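Local structure of histidine kinase (Pseudomonas aeruginosa, 7C1I) at residues Val69-Ser81 with Arg89-Phe101. The protein probably relays phosphoryl groups between receiver domains of a two-component regulatory system, as a histidine-containing phosphotransfer (HPt) protein. Numbering follows the deposited sequence.
Sequences VLLAGYCKELEES and RAPALIEQMEREF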
loop_
_atom_site.group_PDB
_atom_site.type_symbol
_atom_site.label_atom_id
_atom_site.label_comp_id
_atom_site.label_asym_id
_atom_site.label_seq_id
_atom_site.Cartn_x
_atom_site.Cartn_y
_atom_site.Cartn_z
ATOM N N VAL A 69 19.577 -2.651 -8.965
ATOM C CA VAL A 69 19.631 -1.632 -10.055
ATOM C C VAL A 69 18.250 -1.040 -10.363
ATOM O O VAL A 69 18.068 0.102 -10.835
ATOM C CB VAL A 69 20.340 -2.186 -11.305
ATOM C CG1 VAL A 69 21.783 -2.531 -10.968
ATOM C CG2 VAL A 69 19.648 -3.424 -11.856
ATOM N N LEU A 70 17.174 -1.781 -10.079
ATOM C CA LEU A 70 15.836 -1.186 -10.343
ATOM C C LEU A 70 15.570 -0.212 -9.191
ATOM O O LEU A 70 15.062 0.902 -9.424
ATOM C CB LEU A 70 14.717 -2.227 -10.449
ATOM C CG LEU A 70 14.889 -3.187 -11.624
ATOM C CD1 LEU A 70 13.600 -3.985 -11.755
ATOM C CD2 LEU A 70 15.133 -2.469 -12.942
ATOM N N LEU A 71 15.900 -0.599 -7.955
ATOM C CA LEU A 71 15.766 0.257 -6.746
ATOM C C LEU A 71 16.597 1.522 -6.984
ATOM O O LEU A 71 16.099 2.630 -6.716
ATOM C CB LEU A 71 16.157 -0.570 -5.519
ATOM C CG LEU A 71 16.085 0.201 -4.202
ATOM C CD1 LEU A 71 14.705 0.786 -3.929
ATOM C CD2 LEU A 71 16.481 -0.742 -3.079
ATOM N N ALA A 72 17.822 1.331 -7.484
ATOM C CA ALA A 72 18.680 2.525 -7.671
ATOM C C ALA A 72 18.060 3.459 -8.717
ATOM O O ALA A 72 18.171 4.684 -8.502
ATOM C CB ALA A 72 20.035 2.033 -8.120
ATOM N N GLY A 73 17.346 2.924 -9.712
ATOM C CA GLY A 73 16.676 3.693 -10.779
ATOM C C GLY A 73 15.581 4.566 -10.190
ATOM O O GLY A 73 15.483 5.784 -10.438
ATOM N N TYR A 74 14.811 4.002 -9.255
ATOM C CA TYR A 74 13.734 4.815 -8.629
ATOM C C TYR A 74 14.402 5.901 -7.779
ATOM O O TYR A 74 13.889 7.029 -7.651
ATOM C CB TYR A 74 12.840 3.989 -7.701
ATOM C CG TYR A 74 12.116 2.901 -8.453
ATOM C CD1 TYR A 74 11.311 3.192 -9.542
ATOM C CD2 TYR A 74 12.053 1.610 -7.955
ATOM C CE1 TYR A 74 10.737 2.178 -10.291
ATOM C CE2 TYR A 74 11.372 0.608 -8.625
ATOM C CZ TYR A 74 10.653 0.899 -9.770
ATOM O OH TYR A 74 10.020 -0.072 -10.491
ATOM N N CYS A 75 15.459 5.549 -7.042
ATOM C CA CYS A 75 16.152 6.564 -6.203
ATOM C C CYS A 75 16.627 7.695 -7.122
ATOM O O CYS A 75 16.527 8.866 -6.704
ATOM C CB CYS A 75 17.384 5.951 -5.549
ATOM S SG CYS A 75 16.983 4.749 -4.254
ATOM N N LYS A 76 17.172 7.368 -8.298
ATOM C CA LYS A 76 17.666 8.415 -9.232
ATOM C C LYS A 76 16.526 9.334 -9.686
ATOM O O LYS A 76 16.665 10.574 -9.691
ATOM C CB LYS A 76 18.317 7.699 -10.421
ATOM C CG LYS A 76 18.819 8.638 -11.509
ATOM C CD LYS A 76 19.371 7.850 -12.679
ATOM C CE LYS A 76 19.918 8.677 -13.824
ATOM N NZ LYS A 76 18.846 9.037 -14.781
ATOM N N GLU A 77 15.367 8.720 -9.943
ATOM C CA GLU A 77 14.203 9.546 -10.362
ATOM C C GLU A 77 13.783 10.515 -9.253
ATOM O O GLU A 77 13.454 11.692 -9.503
ATOM C CB GLU A 77 13.025 8.631 -10.704
ATOM C CG GLU A 77 13.169 7.837 -11.990
ATOM C CD GLU A 77 11.855 7.129 -12.267
ATOM O OE1 GLU A 77 11.731 5.945 -11.894
ATOM O OE2 GLU A 77 11.021 7.735 -12.973
ATOM N N LEU A 78 13.809 10.046 -8.002
ATOM C CA LEU A 78 13.458 10.897 -6.836
ATOM C C LEU A 78 14.500 12.015 -6.727
ATOM O O LEU A 78 14.154 13.166 -6.395
ATOM C CB LEU A 78 13.274 10.062 -5.564
ATOM C CG LEU A 78 12.884 10.900 -4.348
ATOM C CD1 LEU A 78 11.597 11.655 -4.645
ATOM C CD2 LEU A 78 12.724 9.922 -3.194
ATOM N N GLU A 79 15.786 11.654 -6.762
ATOM C CA GLU A 79 16.868 12.661 -6.587
ATOM C C GLU A 79 16.680 13.780 -7.618
ATOM O O GLU A 79 16.676 14.963 -7.226
ATOM C CB GLU A 79 18.190 11.948 -6.883
ATOM C CG GLU A 79 19.329 12.938 -6.713
ATOM C CD GLU A 79 20.623 12.365 -7.267
ATOM O OE1 GLU A 79 21.586 13.156 -7.209
ATOM O OE2 GLU A 79 20.670 11.209 -7.729
ATOM N N GLU A 80 16.442 13.385 -8.871
ATOM C CA GLU A 80 16.411 14.360 -9.996
ATOM C C GLU A 80 15.139 15.203 -9.854
ATOM O O GLU A 80 15.212 16.421 -10.111
ATOM C CB GLU A 80 16.428 13.638 -11.343
ATOM C CG GLU A 80 17.801 13.035 -11.577
ATOM C CD GLU A 80 17.938 12.292 -12.896
ATOM O OE1 GLU A 80 16.951 12.120 -13.638
ATOM O OE2 GLU A 80 19.080 11.864 -13.156
ATOM N N SER A 81 13.992 14.570 -9.584
ATOM C CA SER A 81 12.756 15.393 -9.492
ATOM C C SER A 81 12.836 16.316 -8.270
ATOM O O SER A 81 12.505 17.517 -8.355
ATOM C CB SER A 81 11.531 14.517 -9.543
ATOM O OG SER A 81 11.561 13.532 -8.522
ATOM N N ARG A 89 5.610 13.585 -7.847
ATOM C CA ARG A 89 5.850 12.130 -8.055
ATOM C C ARG A 89 6.497 11.568 -6.786
ATOM O O ARG A 89 6.636 10.328 -6.724
ATOM C CB ARG A 89 6.741 11.793 -9.253
ATOM C CG ARG A 89 6.095 12.144 -10.586
ATOM C CD ARG A 89 7.011 11.656 -11.691
ATOM N NE ARG A 89 7.070 10.201 -11.680
ATOM C CZ ARG A 89 8.121 9.433 -11.945
ATOM N NH1 ARG A 89 9.293 9.915 -12.321
ATOM N NH2 ARG A 89 7.959 8.125 -11.844
ATOM N N ALA A 90 6.848 12.309 -5.731
ATOM C CA ALA A 90 7.614 11.802 -4.570
ATOM C C ALA A 90 6.865 10.672 -3.869
ATOM O O ALA A 90 7.441 9.624 -3.579
ATOM C CB ALA A 90 8.196 12.819 -3.619
ATOM N N PRO A 91 5.566 10.853 -3.542
ATOM C CA PRO A 91 4.841 9.796 -2.835
ATOM C C PRO A 91 4.902 8.451 -3.573
ATOM O O PRO A 91 5.166 7.418 -2.971
ATOM C CB PRO A 91 3.405 10.331 -2.743
ATOM C CG PRO A 91 3.607 11.822 -2.631
ATOM C CD PRO A 91 4.699 12.041 -3.658
ATOM N N ALA A 92 4.626 8.486 -4.879
ATOM C CA ALA A 92 4.566 7.277 -5.733
ATOM C C ALA A 92 5.970 6.671 -5.837
ATOM O O ALA A 92 6.102 5.431 -5.876
ATOM C CB ALA A 92 3.928 7.528 -7.076
ATOM N N LEU A 93 6.973 7.535 -6.022
ATOM C CA LEU A 93 8.333 6.947 -6.161
ATOM C C LEU A 93 8.738 6.260 -4.853
ATOM O O LEU A 93 9.408 5.202 -4.862
ATOM C CB LEU A 93 9.309 8.074 -6.506
ATOM C CG LEU A 93 9.296 8.425 -7.993
ATOM C CD1 LEU A 93 9.948 9.781 -8.216
ATOM C CD2 LEU A 93 9.925 7.372 -8.892
ATOM N N ILE A 94 8.488 6.863 -3.687
ATOM C CA ILE A 94 8.754 6.224 -2.364
ATOM C C ILE A 94 8.019 4.881 -2.274
ATOM O O ILE A 94 8.631 3.875 -1.867
ATOM C CB ILE A 94 8.552 7.194 -1.185
ATOM C CG1 ILE A 94 9.569 8.330 -1.322
ATOM C CG2 ILE A 94 8.626 6.442 0.134
ATOM C CD1 ILE A 94 9.211 9.442 -0.365
ATOM N N GLU A 95 6.752 4.859 -2.697
ATOM C CA GLU A 95 6.044 3.551 -2.652
ATOM C C GLU A 95 6.699 2.538 -3.597
ATOM O O GLU A 95 6.777 1.352 -3.214
ATOM C CB GLU A 95 4.565 3.792 -2.961
ATOM C CG GLU A 95 3.788 2.488 -2.933
ATOM C CD GLU A 95 3.702 1.830 -1.566
ATOM O OE1 GLU A 95 3.981 2.403 -0.495
ATOM O OE2 GLU A 95 3.465 0.607 -1.632
ATOM N N GLN A 96 7.128 2.936 -4.798
ATOM C CA GLN A 96 7.801 2.011 -5.748
ATOM C C GLN A 96 9.071 1.531 -5.035
ATOM O O GLN A 96 9.416 0.344 -5.209
ATOM C CB GLN A 96 8.163 2.668 -7.080
ATOM C CG GLN A 96 6.923 2.920 -7.926
ATOM C CD GLN A 96 7.338 3.460 -9.273
ATOM O OE1 GLN A 96 7.926 4.531 -9.402
ATOM N NE2 GLN A 96 7.072 2.694 -10.318
ATOM N N MET A 97 9.768 2.378 -4.270
ATOM C CA MET A 97 11.041 1.951 -3.630
ATOM C C MET A 97 10.802 1.044 -2.417
ATOM O O MET A 97 11.490 0.062 -2.064
ATOM C CB MET A 97 11.782 3.239 -3.263
ATOM C CG MET A 97 12.344 4.065 -4.406
ATOM S SD MET A 97 12.625 5.778 -3.888
ATOM C CE MET A 97 13.834 5.528 -2.588
ATOM N N GLU A 98 9.606 1.151 -1.829
ATOM C CA GLU A 98 9.229 0.195 -0.754
ATOM C C GLU A 98 8.920 -1.155 -1.411
ATOM O O GLU A 98 9.420 -2.175 -0.893
ATOM C CB GLU A 98 7.971 0.690 -0.037
ATOM C CG GLU A 98 8.253 1.802 0.956
ATOM C CD GLU A 98 8.805 1.481 2.336
ATOM O OE1 GLU A 98 9.224 0.336 2.615
ATOM O OE2 GLU A 98 8.959 2.366 3.206
ATOM N N ARG A 99 8.219 -1.150 -2.548
ATOM C CA ARG A 99 7.826 -2.478 -3.092
ATOM C C ARG A 99 9.084 -3.171 -3.629
ATOM O O ARG A 99 9.203 -4.357 -3.265
ATOM C CB ARG A 99 6.635 -2.346 -4.047
ATOM C CG ARG A 99 5.399 -1.760 -3.378
ATOM C CD ARG A 99 4.930 -2.251 -2.021
ATOM N NE ARG A 99 3.726 -1.518 -1.656
ATOM C CZ ARG A 99 2.800 -1.868 -0.771
ATOM N NH1 ARG A 99 2.858 -3.031 -0.145
ATOM N NH2 ARG A 99 1.819 -1.018 -0.523
ATOM N N GLU A 100 9.967 -2.420 -4.298
ATOM C CA GLU A 100 11.181 -3.013 -4.919
ATOM C C GLU A 100 12.142 -3.473 -3.817
ATOM O O GLU A 100 12.752 -4.563 -3.881
ATOM C CB GLU A 100 11.860 -1.979 -5.819
ATOM C CG GLU A 100 13.020 -2.629 -6.549
ATOM C CD GLU A 100 12.717 -3.785 -7.488
ATOM O OE1 GLU A 100 11.594 -3.937 -8.012
ATOM O OE2 GLU A 100 13.719 -4.470 -7.775
ATOM N N PHE A 101 12.349 -2.611 -2.816
ATOM C CA PHE A 101 13.177 -2.925 -1.623
ATOM C C PHE A 101 12.657 -4.220 -0.990
ATOM O O PHE A 101 13.419 -5.106 -0.566
ATOM C CB PHE A 101 13.287 -1.801 -0.589
ATOM C CG PHE A 101 14.069 -2.282 0.607
ATOM C CD1 PHE A 101 15.422 -2.566 0.539
ATOM C CD2 PHE A 101 13.434 -2.524 1.813
ATOM C CE1 PHE A 101 16.056 -3.065 1.667
ATOM C CE2 PHE A 101 14.065 -2.979 2.960
ATOM C CZ PHE A 101 15.418 -3.215 2.876
HETATM O O HOH W 1 16.329 -3.535 -7.549
HETATM O O HOH W 2 10.720 -2.514 -10.391
HETATM O O HOH W 3 9.056 5.197 -11.842
#
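The Tyr74 ring carries Gln96 on one face: Gln96 CB stands 3.9 Å from the ring centroid, almost exactly on the normal, in a CH-pi contact. The Gln96 amide runs on over the CD1-CE1 side, its plane turned 41° from the ring, while Glu100 CB meets the ring edge in plane. The Arg89 guanidinium has Leu93 CD1 over one face and the Glu77 carboxylate at its edge. Both end nitrogens grip the same oxygen, Arg89 NH1 to Glu77 OE2 at 2.9 Å and, more bent, NH2 at 3.3 Å, approaching from above the carboxylate plane. The other oxygen, Glu77 OE1, accepts from a water that also donates to Gln96 OE1; long polar chains suit this more exposed margin because their ends can meet directly or through water.

Beneath it the packing is apolar and interlocked. Met97, flexible enough to bend at chi3, fits among Leu71, Tyr74, Cys75 and Leu78; its CG lies against Tyr74 CB and, in the conformer described, its CE reaches Cys75 SG at 3.6 Å. Leu78 enters the hole formed by Ala90, Leu93, Ile94 and Met97, where the small Ala90 lets CD1 come to 3.7 Å from its CB. Leu93 is the answering knob, among Tyr74, Glu77, Leu78 and Ser81. At the far end Glu100, with CG anti to the backbone N (chi1 -175°), lays its CG methylene against Leu71 CB; its OE2 is hydrogen-bonded to His5 and also accepts from a water that accepts from Leu71 N.

Helices 69-83 and 90-112 thus run antiparallel; the axes of 69-81 and 90-101 approach to 9.3 Å, crossing at -165°, with helices 22-45 and 49-65 covering the inner side. Such knobs-into-holes packing belongs to the antiparallel four-helix bundle of HPt domains.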